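Local coordinates for protein 432aa long hypothetical deoxyribodipyrimidine photolyase (Sulfolobus tokodaii, PDB 2E0I) that probably repairs ultraviolet-damaged DNA by light-driven splitting of cyclobutane pyrimidine dimers, and binds two FAD molecules, one of them proposed as a light-harvesting cofactor, at residues V260-D270 against V325-Y333. Residues are numbered along the deposited sequence; the frame is centred on the assembly and turned at random.
Sequences VFGHCYRREYD and VDWRWGERY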
# COMPACT_ATOMS: atom_id res chain seq x y z
N VAL A 260 -3.59 1.69 -16.28
CA VAL A 260 -3.99 0.63 -15.37
C VAL A 260 -4.99 1.17 -14.35
O VAL A 260 -5.84 0.43 -13.85
CB VAL A 260 -2.80 -0.02 -14.62
CG1 VAL A 260 -1.82 -0.60 -15.62
CG2 VAL A 260 -2.14 1.00 -13.70
N PHE A 261 -4.90 2.45 -14.04
CA PHE A 261 -5.83 3.04 -13.09
C PHE A 261 -7.16 3.32 -13.77
O PHE A 261 -7.41 4.44 -14.20
CB PHE A 261 -5.25 4.32 -12.51
CG PHE A 261 -4.04 4.08 -11.66
CD1 PHE A 261 -4.12 3.27 -10.54
CD2 PHE A 261 -2.82 4.67 -11.99
CE1 PHE A 261 -3.00 3.03 -9.75
CE2 PHE A 261 -1.70 4.44 -11.20
CZ PHE A 261 -1.79 3.61 -10.08
N GLY A 262 -8.00 2.30 -13.88
CA GLY A 262 -9.29 2.48 -14.52
C GLY A 262 -9.55 1.47 -15.62
O GLY A 262 -10.71 1.18 -15.91
N HIS A 263 -8.49 0.95 -16.24
CA HIS A 263 -8.63 -0.04 -17.30
C HIS A 263 -7.73 -1.23 -17.00
O HIS A 263 -6.92 -1.19 -16.10
CB HIS A 263 -8.20 0.53 -18.65
CG HIS A 263 -8.90 1.80 -19.04
ND1 HIS A 263 -8.70 2.40 -20.26
CD2 HIS A 263 -9.76 2.59 -18.36
CE1 HIS A 263 -9.41 3.51 -20.32
NE2 HIS A 263 -10.06 3.65 -19.18
N CYS A 264 -7.88 -2.29 -17.78
CA CYS A 264 -7.07 -3.49 -17.61
C CYS A 264 -5.70 -3.29 -18.24
O CYS A 264 -5.58 -2.64 -19.28
CB CYS A 264 -7.76 -4.69 -18.26
SG CYS A 264 -9.38 -5.11 -17.58
N TYR A 265 -4.67 -3.83 -17.60
CA TYR A 265 -3.32 -3.72 -18.13
C TYR A 265 -3.38 -4.21 -19.57
O TYR A 265 -2.96 -3.52 -20.50
CB TYR A 265 -2.36 -4.57 -17.30
CG TYR A 265 -0.94 -4.56 -17.81
CD1 TYR A 265 -0.24 -3.37 -17.92
CD2 TYR A 265 -0.32 -5.74 -18.21
CE1 TYR A 265 1.05 -3.34 -18.43
CE2 TYR A 265 0.98 -5.73 -18.72
CZ TYR A 265 1.66 -4.53 -18.82
OH TYR A 265 2.93 -4.50 -19.35
N ARG A 266 -3.93 -5.41 -19.74
CA ARG A 266 -4.12 -6.00 -21.06
C ARG A 266 -5.52 -5.58 -21.47
O ARG A 266 -6.50 -6.27 -21.21
CB ARG A 266 -4.02 -7.53 -20.97
CG ARG A 266 -2.62 -8.00 -20.65
CD ARG A 266 -2.48 -9.48 -20.86
NE ARG A 266 -3.10 -10.26 -19.80
CZ ARG A 266 -3.22 -11.58 -19.83
NH1 ARG A 266 -2.75 -12.26 -20.87
NH2 ARG A 266 -3.80 -12.23 -18.83
N ARG A 267 -5.59 -4.41 -22.11
CA ARG A 267 -6.84 -3.79 -22.54
C ARG A 267 -7.98 -4.65 -23.09
O ARG A 267 -9.15 -4.37 -22.81
CB ARG A 267 -6.53 -2.66 -23.53
CG ARG A 267 -5.53 -1.66 -23.00
CD ARG A 267 -5.22 -0.56 -24.01
NE ARG A 267 -3.94 0.08 -23.73
CZ ARG A 267 -2.75 -0.50 -23.88
NH1 ARG A 267 -1.64 0.17 -23.60
NH2 ARG A 267 -2.66 -1.75 -24.34
N GLU A 268 -7.67 -5.70 -23.86
CA GLU A 268 -8.72 -6.55 -24.41
C GLU A 268 -9.79 -6.95 -23.40
O GLU A 268 -10.98 -6.98 -23.71
CB GLU A 268 -8.14 -7.81 -25.08
CG GLU A 268 -7.18 -8.63 -24.25
CD GLU A 268 -5.75 -8.11 -24.26
OE1 GLU A 268 -5.55 -6.88 -24.45
OE2 GLU A 268 -4.83 -8.93 -24.06
N TYR A 269 -9.37 -7.25 -22.17
CA TYR A 269 -10.29 -7.66 -21.12
C TYR A 269 -11.20 -6.57 -20.57
O TYR A 269 -11.96 -6.81 -19.63
CB TYR A 269 -9.50 -8.32 -20.00
CG TYR A 269 -8.81 -9.59 -20.45
CD1 TYR A 269 -9.55 -10.74 -20.72
CD2 TYR A 269 -7.43 -9.63 -20.61
CE1 TYR A 269 -8.92 -11.90 -21.14
CE2 TYR A 269 -6.79 -10.79 -21.03
CZ TYR A 269 -7.54 -11.92 -21.29
OH TYR A 269 -6.90 -13.07 -21.69
N ASP A 270 -11.13 -5.38 -21.15
CA ASP A 270 -12.00 -4.29 -20.72
C ASP A 270 -13.41 -4.60 -21.23
O ASP A 270 -14.35 -3.84 -21.00
CB ASP A 270 -11.50 -2.97 -21.30
CG ASP A 270 -10.69 -2.15 -20.29
OD1 ASP A 270 -10.08 -1.14 -20.70
OD2 ASP A 270 -10.67 -2.52 -19.10
N VAL A 325 -16.98 -10.76 -9.89
CA VAL A 325 -17.16 -9.33 -9.65
C VAL A 325 -15.92 -8.58 -10.19
O VAL A 325 -14.78 -9.01 -10.01
CB VAL A 325 -17.33 -9.03 -8.15
CG1 VAL A 325 -17.38 -7.54 -7.92
CG2 VAL A 325 -18.60 -9.69 -7.64
N ASP A 326 -16.16 -7.46 -10.87
CA ASP A 326 -15.09 -6.67 -11.46
C ASP A 326 -13.97 -6.42 -10.45
O ASP A 326 -14.23 -5.99 -9.33
CB ASP A 326 -15.67 -5.34 -11.97
CG ASP A 326 -14.69 -4.55 -12.82
OD1 ASP A 326 -15.12 -3.54 -13.41
OD2 ASP A 326 -13.50 -4.92 -12.89
N TRP A 327 -12.72 -6.68 -10.85
CA TRP A 327 -11.60 -6.47 -9.95
C TRP A 327 -11.47 -5.03 -9.45
O TRP A 327 -10.92 -4.79 -8.39
CB TRP A 327 -10.29 -6.90 -10.61
CG TRP A 327 -9.98 -6.22 -11.89
CD1 TRP A 327 -10.27 -6.66 -13.14
CD2 TRP A 327 -9.29 -4.97 -12.06
NE1 TRP A 327 -9.81 -5.77 -14.08
CE2 TRP A 327 -9.21 -4.72 -13.45
CE3 TRP A 327 -8.75 -4.03 -11.17
CZ2 TRP A 327 -8.59 -3.58 -13.97
CZ3 TRP A 327 -8.14 -2.89 -11.69
CH2 TRP A 327 -8.07 -2.68 -13.08
N ARG A 328 -11.98 -4.07 -10.22
CA ARG A 328 -11.93 -2.66 -9.83
C ARG A 328 -12.73 -2.44 -8.55
O ARG A 328 -12.39 -1.59 -7.75
CB ARG A 328 -12.48 -1.76 -10.93
CG ARG A 328 -11.64 -1.73 -12.18
CD ARG A 328 -12.30 -0.88 -13.24
NE ARG A 328 -11.77 -1.15 -14.58
CZ ARG A 328 -11.86 -2.31 -15.23
NH1 ARG A 328 -12.47 -3.35 -14.67
NH2 ARG A 328 -11.36 -2.43 -16.46
N TRP A 329 -13.81 -3.21 -8.37
CA TRP A 329 -14.63 -3.09 -7.18
C TRP A 329 -13.79 -3.51 -5.96
O TRP A 329 -13.75 -2.83 -4.93
CB TRP A 329 -15.85 -4.02 -7.29
CG TRP A 329 -16.94 -3.55 -8.22
CD1 TRP A 329 -16.80 -2.85 -9.39
CD2 TRP A 329 -18.35 -3.80 -8.08
NE1 TRP A 329 -18.02 -2.66 -9.98
CE2 TRP A 329 -18.99 -3.23 -9.20
CE3 TRP A 329 -19.13 -4.47 -7.12
CZ2 TRP A 329 -20.38 -3.30 -9.39
CZ3 TRP A 329 -20.51 -4.53 -7.30
CH2 TRP A 329 -21.12 -3.95 -8.43
N GLY A 330 -13.12 -4.65 -6.11
CA GLY A 330 -12.29 -5.16 -5.04
C GLY A 330 -11.13 -4.23 -4.77
O GLY A 330 -10.77 -4.00 -3.63
N GLU A 331 -10.54 -3.71 -5.84
CA GLU A 331 -9.42 -2.78 -5.72
C GLU A 331 -9.81 -1.62 -4.83
O GLU A 331 -9.08 -1.27 -3.90
CB GLU A 331 -9.03 -2.23 -7.09
CG GLU A 331 -7.93 -1.19 -7.03
CD GLU A 331 -7.82 -0.35 -8.30
OE1 GLU A 331 -6.83 0.43 -8.41
OE2 GLU A 331 -8.71 -0.45 -9.18
N ARG A 332 -10.96 -1.02 -5.12
CA ARG A 332 -11.45 0.11 -4.35
C ARG A 332 -11.79 -0.27 -2.92
O ARG A 332 -11.48 0.47 -1.98
CB ARG A 332 -12.69 0.74 -4.99
CG ARG A 332 -12.77 2.23 -4.71
CD ARG A 332 -14.12 2.69 -4.22
NE ARG A 332 -15.17 2.46 -5.19
CZ ARG A 332 -16.48 2.59 -4.95
NH1 ARG A 332 -16.95 2.96 -3.76
NH2 ARG A 332 -17.34 2.34 -5.94
N TYR A 333 -12.41 -1.42 -2.73
CA TYR A 333 -12.74 -1.83 -1.37
C TYR A 333 -11.46 -1.95 -0.53
O TYR A 333 -11.41 -1.47 0.61
CB TYR A 333 -13.49 -3.14 -1.37
CG TYR A 333 -13.91 -3.52 0.01
CD1 TYR A 333 -14.84 -2.75 0.70
CD2 TYR A 333 -13.33 -4.60 0.66
CE1 TYR A 333 -15.18 -3.05 2.01
CE2 TYR A 333 -13.66 -4.92 1.97
CZ TYR A 333 -14.59 -4.13 2.64
OH TYR A 333 -14.91 -4.44 3.93
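The R328 guanidinium meets the 260-270 loop with its edge, where G262 O and D270 OD2 lie near its plane, as does D326 OD2 from its own segment. One of its faces rests, tilted, on W327 CZ2 at the rim of the indole, 3.7 Å from the guanidinium plane. One face of the indole carries R328 CG and D326 OD2, both toward the rim; at its edge sit V260 O, H263 O and C264 SG. W327 CG occupies the position between backbone N and carbonyl carbon (chi1 57°), which turns the ring edge to the loop. C264 SG accepts a long hydrogen bond from W327 NE1 (3.6 Å), almost in the ring plane, an edge-on sulfur-aromatic contact.

R328, extended from CG to NE, sends a nearly straight NE bond to G262 O (2.9 Å, 170°), the donor standing well above the carbonyl plane. Its NH2 forms a salt bridge with D270 OD2 at 2.7 Å, the two planes 37° apart. That same OD2 accepts from C264 N, tying the carboxylate to its own loop. D326 caps the N-terminus of helix 327-337: its OD2 accepts R328 N at 3.2 Å and forms a salt bridge with R328 NH1, the hydrogen bond within it bent and weak. The two carboxylates hold the guanidinium in place and probably balance its charge.

The contact joins this helix, in the helical FAD-binding domain of the photolyase fold, to the loop following helix 238-256, across 54 intervening residues. At G262 a CB would jam against F261 O, which calls for glycine. Farther along, E331 OE1 approaches the F261 ring edge, 4.5 Å from CD1, and hydrogen-bonds N347 ND2 and N6A of the FAD whose pocket reaches into the N-terminal domain, probably the proposed light-harvesting one. Q351 of helix 343-353 touches V260 and C264 of the loop and W327 of helix 327-337, and its OE1 accepts Y265 N.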